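Local coordinates for Non-structural protein 3 (Porcine deltacoronavirus, PDB 6LN0) that probably processes the viral polyprotein through a papain-like protease domain that carries a zinc finger, and probably binds ADP-ribose through its macro domain, at residues A330-C334 and C335-F339; V358-M361 and K362-V365; L319-S322 and N323-A326; A279-A282 and L283-Y287. All coordinates share one frame; numbering follows the deposited sequence.

Contact 1 of 4, residues A330-C334 and C335-F339. With ZN (zinc ion), chain B.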
loop_
_atom_site.group_PDB
_atom_site.type_symbol
_atom_site.label_atom_id
_atom_site.label_comp_id
_atom_site.label_asym_id
_atom_site.label_seq_id
_atom_site.Cartn_x
_atom_site.Cartn_y
_atom_site.Cartn_z
ATOM N N ALA A 330 31.618 34.230 0.498
ATOM C CA ALA A 330 32.266 35.186 -0.401
ATOM C C ALA A 330 31.796 36.612 -0.109
ATOM O O ALA A 330 30.911 36.842 0.715
ATOM C CB ALA A 330 31.997 34.827 -1.864
ATOM N N THR A 331 32.408 37.575 -0.804
ATOM C CA THR A 331 31.994 38.972 -0.771
ATOM C C THR A 331 31.595 39.422 -2.171
ATOM O O THR A 331 32.178 38.986 -3.185
ATOM C CB THR A 331 33.106 39.903 -0.236
ATOM O OG1 THR A 331 34.352 39.569 -0.855
ATOM C CG2 THR A 331 33.253 39.782 1.284
ATOM N N THR A 332 30.602 40.296 -2.236
ATOM C CA THR A 332 30.159 40.745 -3.547
ATOM C C THR A 332 31.152 41.745 -4.138
ATOM O O THR A 332 31.897 42.419 -3.423
ATOM C CB THR A 332 28.760 41.364 -3.458
ATOM O OG1 THR A 332 28.746 42.424 -2.496
ATOM C CG2 THR A 332 27.731 40.319 -3.038
ATOM N N ALA A 333 31.189 41.806 -5.461
ATOM C CA ALA A 333 31.984 42.828 -6.130
ATOM C C ALA A 333 31.279 44.177 -6.113
ATOM O O ALA A 333 31.936 45.221 -6.067
ATOM C CB ALA A 333 32.286 42.407 -7.564
ATOM N N CYS A 334 29.953 44.179 -6.084
ATOM C CA CYS A 334 29.218 45.436 -6.131
ATOM C C CYS A 334 29.351 46.222 -4.826
ATOM O O CYS A 334 29.596 47.432 -4.853
ATOM C CB CYS A 334 27.751 45.167 -6.440
ATOM S SG CYS A 334 27.087 43.839 -5.453
ATOM N N CYS A 335 29.207 45.575 -3.663
ATOM C CA CYS A 335 29.262 46.338 -2.421
ATOM C C CYS A 335 30.078 45.683 -1.311
ATOM O O CYS A 335 30.015 46.155 -0.173
ATOM C CB CYS A 335 27.833 46.596 -1.906
ATOM S SG CYS A 335 26.747 45.162 -1.784
ATOM N N ASN A 336 30.857 44.640 -1.597
ATOM C CA ASN A 336 31.645 43.931 -0.571
ATOM C C ASN A 336 30.802 43.530 0.647
ATOM O O ASN A 336 31.170 43.749 1.811
ATOM C CB ASN A 336 32.856 44.766 -0.177
ATOM C CG ASN A 336 33.726 45.060 -1.377
ATOM O OD1 ASN A 336 33.583 46.106 -2.019
ATOM N ND2 ASN A 336 34.586 44.107 -1.740
ATOM N N THR A 337 29.646 42.940 0.365
ATOM C CA THR A 337 28.857 42.286 1.400
ATOM C C THR A 337 29.282 40.824 1.510
ATOM O O THR A 337 29.505 40.159 0.498
ATOM C CB THR A 337 27.379 42.424 1.073
ATOM O OG1 THR A 337 27.026 43.811 1.166
ATOM C CG2 THR A 337 26.509 41.601 2.053
ATOM N N TYR A 338 29.483 40.362 2.735
ATOM C CA TYR A 338 29.772 38.950 2.984
ATOM C C TYR A 338 28.490 38.135 2.973
ATOM O O TYR A 338 27.454 38.588 3.470
ATOM C CB TYR A 338 30.453 38.797 4.334
ATOM C CG TYR A 338 30.855 37.411 4.760
ATOM C CD1 TYR A 338 32.053 36.847 4.338
ATOM C CD2 TYR A 338 30.079 36.696 5.669
ATOM C CE1 TYR A 338 32.457 35.572 4.783
ATOM C CE2 TYR A 338 30.468 35.424 6.112
ATOM C CZ TYR A 338 31.655 34.872 5.677
ATOM O OH TYR A 338 32.028 33.620 6.140
ATOM N N PHE A 339 28.565 36.922 2.418
ATOM C CA PHE A 339 27.412 36.020 2.394
ATOM C C PHE A 339 27.880 34.578 2.316
ATOM O O PHE A 339 29.022 34.290 1.966
ATOM C CB PHE A 339 26.477 36.295 1.211
ATOM C CG PHE A 339 27.116 36.027 -0.124
ATOM C CD1 PHE A 339 27.937 36.986 -0.728
ATOM C CD2 PHE A 339 26.935 34.816 -0.761
ATOM C CE1 PHE A 339 28.527 36.746 -1.958
ATOM C CE2 PHE A 339 27.545 34.573 -1.997
ATOM C CZ PHE A 339 28.337 35.542 -2.590
HETATM ZN ZN ZN B . 25.821 44.751 -3.817
#
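Ala-330 and Phe-339 form an antiparallel hydrogen-bonded pair, Thr-331 and Tyr-338 the non-hydrogen-bonded pair beside it, and the chain then turns back through Ala-333 to Asn-336, the two halves running 156° apart end to end. The first pair is closed in both directions, Ala-330 N to Phe-339 O at 3.0 Å and Phe-339 N to Ala-330 O at 2.9 Å. Nearer the turn, Thr-332 N donates to Thr-337 O (2.9 Å). Thr-332 also holds the turn with its side chain: with OG1 between the backbone N and the carbonyl carbon (chi1 56°), the hydroxyl oxygen accepts from Thr-337 N at 3.0 Å in a nearly straight bond, 165° at the hydrogen, and more weakly from Cys-335 N. The other branch, Thr-332 CG2, lies 3.8 Å from Phe-339 CE1. On the face that Ala-330 shares with Phe-339, Ala-330 CB touches the far end of the ring, 3.8 Å from Phe-339 CZ, so the phenyl group leans back over the partner strand. Thr-331 belongs to the other face, where its CG2 packs on Tyr-338 CA and CB, with the ring edge slightly farther. At the tip, Cys-334 SG and Cys-335 SG each bind the zinc ion at 2.3 Å, converging on the metal from neighbouring residues. Thr-337 turns its hydroxyl to Lys-362, outside the hairpin. With Cys-360 and Cys-363 completing a four-cysteine site, this is a beta hairpin whose turn supplies half of a zinc finger, as in the fingers subdomain of coronavirus papain-like proteases.

Contact 2 of 4, residues V358-M361 and K362-V365. With ZN (zinc ion), chain B.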
loop_
_atom_site.group_PDB
_atom_site.type_symbol
_atom_site.label_atom_id
_atom_site.label_comp_id
_atom_site.label_asym_id
_atom_site.label_seq_id
_atom_site.Cartn_x
_atom_site.Cartn_y
_atom_site.Cartn_z
ATOM N N VAL A 358 26.069 36.042 -8.196
ATOM C CA VAL A 358 24.931 35.943 -7.300
ATOM C C VAL A 358 24.146 37.236 -7.379
ATOM O O VAL A 358 24.620 38.260 -7.882
ATOM C CB VAL A 358 25.331 35.650 -5.842
ATOM C CG1 VAL A 358 25.857 34.239 -5.717
ATOM C CG2 VAL A 358 26.356 36.695 -5.317
ATOM N N TYR A 359 22.937 37.180 -6.854
ATOM C CA TYR A 359 22.064 38.335 -6.802
ATOM C C TYR A 359 22.325 39.106 -5.516
ATOM O O TYR A 359 22.204 38.557 -4.419
ATOM C CB TYR A 359 20.602 37.911 -6.877
ATOM C CG TYR A 359 19.666 39.086 -6.828
ATOM C CD1 TYR A 359 19.572 39.962 -7.895
ATOM C CD2 TYR A 359 18.905 39.334 -5.711
ATOM C CE1 TYR A 359 18.724 41.037 -7.856
ATOM C CE2 TYR A 359 18.047 40.410 -5.660
ATOM C CZ TYR A 359 17.956 41.258 -6.741
ATOM O OH TYR A 359 17.113 42.351 -6.709
ATOM N N CYS A 360 22.655 40.381 -5.653
ATOM C CA CYS A 360 22.782 41.253 -4.497
ATOM C C CYS A 360 21.458 41.975 -4.278
ATOM O O CYS A 360 21.028 42.763 -5.127
ATOM C CB CYS A 360 23.903 42.277 -4.687
ATOM S SG CYS A 360 24.018 43.387 -3.240
ATOM N N MET A 361 20.823 41.719 -3.138
ATOM C CA MET A 361 19.563 42.390 -2.836
ATOM C C MET A 361 19.767 43.869 -2.580
ATOM O O MET A 361 18.906 44.682 -2.942
ATOM C CB MET A 361 18.871 41.729 -1.636
ATOM C CG MET A 361 19.796 41.293 -0.533
ATOM S SD MET A 361 19.121 39.918 0.480
ATOM C CE MET A 361 18.554 38.750 -0.756
ATOM N N LYS A 362 20.911 44.243 -2.005
ATOM C CA LYS A 362 21.155 45.646 -1.681
ATOM C C LYS A 362 21.169 46.519 -2.933
ATOM O O LYS A 362 20.438 47.513 -3.013
ATOM C CB LYS A 362 22.461 45.787 -0.907
ATOM C CG LYS A 362 22.423 45.134 0.474
ATOM C CD LYS A 362 23.767 45.240 1.177
ATOM C CE LYS A 362 23.774 44.497 2.504
ATOM N NZ LYS A 362 25.094 44.635 3.193
ATOM N N CYS A 363 21.992 46.159 -3.922
ATOM C CA CYS A 363 22.208 46.945 -5.132
ATOM C C CYS A 363 21.324 46.525 -6.300
ATOM O O CYS A 363 21.358 47.178 -7.352
ATOM C CB CYS A 363 23.664 46.830 -5.605
ATOM S SG CYS A 363 24.981 46.867 -4.358
ATOM N N ASP A 364 20.601 45.416 -6.172
ATOM C CA ASP A 364 19.732 44.906 -7.224
ATOM C C ASP A 364 20.486 44.726 -8.539
ATOM O O ASP A 364 20.144 45.315 -9.559
ATOM C CB ASP A 364 18.517 45.813 -7.421
ATOM C CG ASP A 364 17.517 45.231 -8.397
ATOM O OD1 ASP A 364 17.481 43.982 -8.519
ATOM O OD2 ASP A 364 16.791 46.022 -9.050
ATOM N N VAL A 365 21.520 43.882 -8.491
ATOM C CA VAL A 365 22.291 43.496 -9.667
ATOM C C VAL A 365 22.772 42.066 -9.484
ATOM O O VAL A 365 22.918 41.574 -8.362
ATOM C CB VAL A 365 23.522 44.406 -9.910
ATOM C CG1 VAL A 365 23.096 45.746 -10.427
ATOM C CG2 VAL A 365 24.307 44.567 -8.624
HETATM ZN ZN ZN B . 25.821 44.751 -3.817
#
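Tyr-359 and Asp-364 meet across the tight turn that carries two of the zinc ligands. Followed outward from CB, the tyrosine has CG anti to the backbone N (chi1 -180°), which lays the ring alongside the returning chain. Tyr-359 CD1 passes 3.7 Å from Val-365 O; CE1 and CZ both come close to Asp-364 OD1, which lies at the ring edge and in its plane. At the tip, Tyr-359 OH donates to Asp-364 OD1 over a very short 2.5 Å, the carboxylate plane standing 76° from that of the ring. Two backbone bonds close the same turn: Cys-360 N to Val-365 O at 3.0 Å, almost straight at 173°, and a weak one from Asp-364 N to Cys-360 O. Two residues, Asp-364 and Val-365, thus sit opposite the single Cys-360, as in a G1 beta bulge. Cys-360 SG binds the zinc ion at 2.3 Å and accepts from Cys-363 N at 3.5 Å, an N-H to sulfur bond that would probably ease the negative charge on the thiolate. Cys-363 SG also binds the zinc ion at 2.3 Å; Cys-334 and Cys-335 are the other ligands. Strand 358-360 is the outermost strand of its sheet within this chain, and the turn leads into its antiparallel neighbour 365-371. Val-358 packs on Phe-339 and Ile-345 of strand 338-346, while the Tyr-359 ring meets Trp-366.

Contact 3 of 4, residues L319-S322 and N323-A326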
loop_
_atom_site.group_PDB
_atom_site.type_symbol
_atom_site.label_atom_id
_atom_site.label_comp_id
_atom_site.label_asym_id
_atom_site.label_seq_id
_atom_site.Cartn_x
_atom_site.Cartn_y
_atom_site.Cartn_z
ATOM N N LEU A 319 20.026 18.484 -7.721
ATOM C CA LEU A 319 19.726 17.435 -6.753
ATOM C C LEU A 319 20.998 16.889 -6.120
ATOM O O LEU A 319 21.098 16.779 -4.895
ATOM C CB LEU A 319 18.946 16.307 -7.424
ATOM C CG LEU A 319 18.874 15.059 -6.551
ATOM C CD1 LEU A 319 17.790 15.244 -5.528
ATOM C CD2 LEU A 319 18.620 13.839 -7.408
ATOM N N LEU A 320 21.995 16.559 -6.940
ATOM C CA LEU A 320 23.224 15.979 -6.414
ATOM C C LEU A 320 23.936 16.944 -5.483
ATOM O O LEU A 320 24.350 16.567 -4.379
ATOM C CB LEU A 320 24.144 15.574 -7.562
ATOM C CG LEU A 320 23.527 14.561 -8.529
ATOM C CD1 LEU A 320 24.560 14.184 -9.599
ATOM C CD2 LEU A 320 22.970 13.319 -7.783
ATOM N N VAL A 321 24.077 18.207 -5.912
ATOM C CA VAL A 321 24.860 19.185 -5.151
ATOM C C VAL A 321 24.205 19.472 -3.801
ATOM O O VAL A 321 24.881 19.553 -2.768
ATOM C CB VAL A 321 25.059 20.474 -5.977
ATOM C CG1 VAL A 321 25.465 21.622 -5.077
ATOM C CG2 VAL A 321 26.093 20.257 -7.059
ATOM N N SER A 322 22.888 19.612 -3.779
ATOM C CA SER A 322 22.219 19.873 -2.512
ATOM C C SER A 322 22.251 18.679 -1.554
ATOM O O SER A 322 22.001 18.868 -0.360
ATOM C CB SER A 322 20.778 20.289 -2.752
ATOM O OG SER A 322 20.068 19.171 -3.179
ATOM N N ASN A 323 22.543 17.462 -2.026
ATOM C CA ASN A 323 22.722 16.317 -1.139
ATOM C C ASN A 323 24.177 16.089 -0.785
ATOM O O ASN A 323 24.540 14.987 -0.334
ATOM C CB ASN A 323 22.145 15.048 -1.751
ATOM C CG ASN A 323 20.676 14.954 -1.559
ATOM O OD1 ASN A 323 20.198 14.405 -0.570
ATOM N ND2 ASN A 323 19.937 15.478 -2.508
ATOM N N SER A 324 25.010 17.108 -0.964
ATOM C CA SER A 324 26.429 17.045 -0.685
ATOM C C SER A 324 26.806 18.120 0.333
ATOM O O SER A 324 25.965 18.854 0.838
ATOM C CB SER A 324 27.224 17.212 -1.978
ATOM O OG SER A 324 27.054 18.536 -2.474
ATOM N N ASP A 325 28.093 18.203 0.634
ATOM C CA ASP A 325 28.630 19.263 1.479
ATOM C C ASP A 325 28.881 20.590 0.731
ATOM O O ASP A 325 29.614 21.420 1.254
ATOM C CB ASP A 325 29.935 18.797 2.136
ATOM C CG ASP A 325 31.057 18.531 1.122
ATOM O OD1 ASP A 325 30.803 18.518 -0.104
ATOM O OD2 ASP A 325 32.212 18.322 1.559
ATOM N N ALA A 326 28.301 20.825 -0.446
ATOM C CA ALA A 326 28.610 22.035 -1.210
ATOM C C ALA A 326 28.208 23.281 -0.444
ATOM O O ALA A 326 27.035 23.459 -0.095
ATOM C CB ALA A 326 27.892 22.026 -2.562
#
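Asn-323 reaches back with its backbone N-H and one N-H of its side-chain amide to the carbonyl of Leu-319, four residues earlier, near the C-terminal part of helix 313-322. Among the hydrogen bonds, the side-chain one is the straighter: Asn-323 ND2 lies 3.0 Å from Leu-319 O with 176° at the hydrogen, and the acceptor sits in the amide plane. Asn-323 N reaches the same oxygen at 3.3 Å, and the two donors come from opposite faces of the carbonyl plane. CG, anti to the carbonyl carbon and beside the backbone N (chi1 -81°), turns the amide back along the helix, and OD1 is taken by Arg-277. Ser-324 N lies 3.0 Å from Val-321 O, above the carbonyl plane. Ser-324 OG also donates to Val-321 O, but the 2.4 Å between them is shorter than expected and its exact length doubtful. A weak bond from Ala-326 N returns to Ser-324 OG. The apolar pair is Val-321 CG1 with Ala-326 CB at 3.5 Å, beside Tyr-274. Trp-298 of helix 293-302 packs against Leu-320 and Asn-323. Leu-319 O thus keeps its i+4 backbone donor and gains the Asn-323 amide as a second, while Val-321 O is met by the backbone N-H of Ser-324. The buried Asn-323 amide has both ends engaged, which fixes its rotation and ties this part of the chain to Arg-277.

Contact 4 of 4, residues A279-A282 and L283-Y287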
loop_
_atom_site.group_PDB
_atom_site.type_symbol
_atom_site.label_atom_id
_atom_site.label_comp_id
_atom_site.label_asym_id
_atom_site.label_seq_id
_atom_site.Cartn_x
_atom_site.Cartn_y
_atom_site.Cartn_z
ATOM N N ALA A 279 23.904 8.658 3.467
ATOM C CA ALA A 279 22.960 7.784 2.779
ATOM C C ALA A 279 23.196 7.781 1.273
ATOM O O ALA A 279 23.095 6.733 0.629
ATOM C CB ALA A 279 21.526 8.197 3.093
ATOM N N ILE A 280 23.526 8.936 0.695
ATOM C CA ILE A 280 23.612 9.021 -0.757
ATOM C C ILE A 280 24.993 8.576 -1.235
ATOM O O ILE A 280 25.108 7.970 -2.304
ATOM C CB ILE A 280 23.256 10.441 -1.265
ATOM C CG1 ILE A 280 21.838 10.854 -0.838
ATOM C CG2 ILE A 280 23.353 10.549 -2.791
ATOM C CD1 ILE A 280 20.727 9.738 -1.032
ATOM N N ASP A 281 26.045 8.815 -0.444
ATOM C CA ASP A 281 27.374 8.350 -0.835
ATOM C C ASP A 281 27.405 6.833 -0.936
ATOM O O ASP A 281 28.196 6.274 -1.710
ATOM C CB ASP A 281 28.425 8.862 0.162
ATOM C CG ASP A 281 29.864 8.687 -0.343
ATOM O OD1 ASP A 281 30.219 9.277 -1.375
ATOM O OD2 ASP A 281 30.650 7.964 0.305
ATOM N N ALA A 282 26.520 6.155 -0.190
ATOM C CA ALA A 282 26.393 4.704 -0.288
ATOM C C ALA A 282 25.856 4.274 -1.649
ATOM O O ALA A 282 26.309 3.267 -2.205
ATOM C CB ALA A 282 25.490 4.168 0.834
ATOM N N LEU A 283 24.858 4.984 -2.185
ATOM C CA LEU A 283 24.419 4.652 -3.535
ATOM C C LEU A 283 25.519 4.983 -4.533
ATOM O O LEU A 283 25.779 4.220 -5.474
ATOM C CB LEU A 283 23.130 5.400 -3.882
ATOM C CG LEU A 283 21.982 5.399 -2.854
ATOM C CD1 LEU A 283 20.724 5.967 -3.469
ATOM C CD2 LEU A 283 21.720 4.007 -2.293
ATOM N N TYR A 284 26.219 6.090 -4.300
ATOM C CA TYR A 284 27.156 6.603 -5.292
ATOM C C TYR A 284 28.386 5.719 -5.397
ATOM O O TYR A 284 28.859 5.443 -6.502
ATOM C CB TYR A 284 27.531 8.024 -4.923
ATOM C CG TYR A 284 28.514 8.714 -5.806
ATOM C CD1 TYR A 284 28.246 8.931 -7.148
ATOM C CD2 TYR A 284 29.693 9.227 -5.276
ATOM C CE1 TYR A 284 29.152 9.621 -7.947
ATOM C CE2 TYR A 284 30.597 9.919 -6.065
ATOM C CZ TYR A 284 30.327 10.113 -7.393
ATOM O OH TYR A 284 31.236 10.789 -8.174
ATOM N N ARG A 285 28.890 5.223 -4.266
ATOM C CA ARG A 285 30.018 4.306 -4.346
ATOM C C ARG A 285 29.624 2.983 -5.009
ATOM O O ARG A 285 30.473 2.330 -5.622
ATOM C CB ARG A 285 30.636 4.118 -2.956
ATOM C CG ARG A 285 31.459 5.360 -2.535
ATOM C CD ARG A 285 32.392 5.135 -1.339
ATOM N NE ARG A 285 31.696 4.603 -0.166
ATOM C CZ ARG A 285 32.123 4.744 1.088
ATOM N NH1 ARG A 285 33.240 5.416 1.336
ATOM N NH2 ARG A 285 31.432 4.222 2.096
ATOM N N GLU A 286 28.345 2.596 -4.973
ATOM C CA GLU A 286 27.922 1.484 -5.822
ATOM C C GLU A 286 28.085 1.843 -7.291
ATOM O O GLU A 286 28.766 1.140 -8.045
ATOM C CB GLU A 286 26.476 1.089 -5.529
ATOM C CG GLU A 286 26.341 0.271 -4.284
ATOM C CD GLU A 286 24.906 -0.133 -3.971
ATOM O OE1 GLU A 286 24.059 -0.205 -4.898
ATOM O OE2 GLU A 286 24.634 -0.401 -2.780
ATOM N N TYR A 287 27.455 2.937 -7.717
ATOM C CA TYR A 287 27.561 3.377 -9.104
ATOM C C TYR A 287 29.015 3.430 -9.560
ATOM O O TYR A 287 29.362 2.920 -10.632
ATOM C CB TYR A 287 26.889 4.746 -9.257
ATOM C CG TYR A 287 27.081 5.433 -10.599
ATOM C CD1 TYR A 287 28.226 6.190 -10.874
ATOM C CD2 TYR A 287 26.104 5.364 -11.576
ATOM C CE1 TYR A 287 28.386 6.823 -12.096
ATOM C CE2 TYR A 287 26.263 6.010 -12.792
ATOM C CZ TYR A 287 27.395 6.723 -13.040
ATOM O OH TYR A 287 27.529 7.344 -14.257
#
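The Arg-285 guanidinium carries Asp-281 over one face: OD2 stands 3.4 Å above its plane, offset toward the rim. The Tyr-284 ring meets the other carboxylate oxygen at its edge, with Asp-281 OD1 in the ring plane and 3.9 Å from Tyr-284 CD2. The carboxylate plane is inclined to both partners, 56° to the guanidinium and 48° to the phenol ring. The first torsion of Asp-281, which sets CG anti to the backbone N (chi1 -167°), directs the group along the helix toward the next turn, between the two side chains. Asp-281 OD2 and Arg-285 NE are 3.6 Å apart, a salt bridge by charge alone, since no N-H points at the oxygen. The arginine folds in along its length, with Arg-285 CG 3.5 Å from Asp-281 O and Arg-285 CD near Asp-281 OD2, and the bend at chi3 turns one guanidinium face toward Asp-281 OD2. Beneath lie two i to i+4 helical bonds: Tyr-284 N to Ile-280 O at 3.0 Å and Arg-285 N to Asp-281 O at 2.8 Å. On the buried side, Ile-280 CD1 approaches Leu-283 CD1 at 4.5 Å. Tyr-284 meets Phe-276 edge-to-face. Chemically, Ile-280 and Leu-283 pack on Trp-298 of helix 293-302, where Glu-286 adds a salt bridge to Arg-294; the Asp-281 and Arg-285 pair is a separate charged contact, and because it lacks a directed N-H bond, its attraction is probably modest and tolerant of small shifts in the arginine.

How the contacts relate
Along the chain the order is contact 4, contact 3, contact 1, contact 2, the first three within the papain-like protease part of the protein. Contacts 4 and 3, with centres 13 Å apart, lie side by side: Asn-323 OD1 packs on Ile-280 CG1 at 3.9 Å, and both lean on helix 293-302. Residues 323-326 then lead from helix 313-322 into strand 327-332 and so to contact 1, whose centre lies 23 Å from that of contact 3. Contacts 1 and 2, 10 Å apart between centres, share one sheet and each give two cysteines to the same zinc ion, so the metal joins two turns. Contacts 2 and 4 are 37 Å apart between centres, separating the zinc end from the helices.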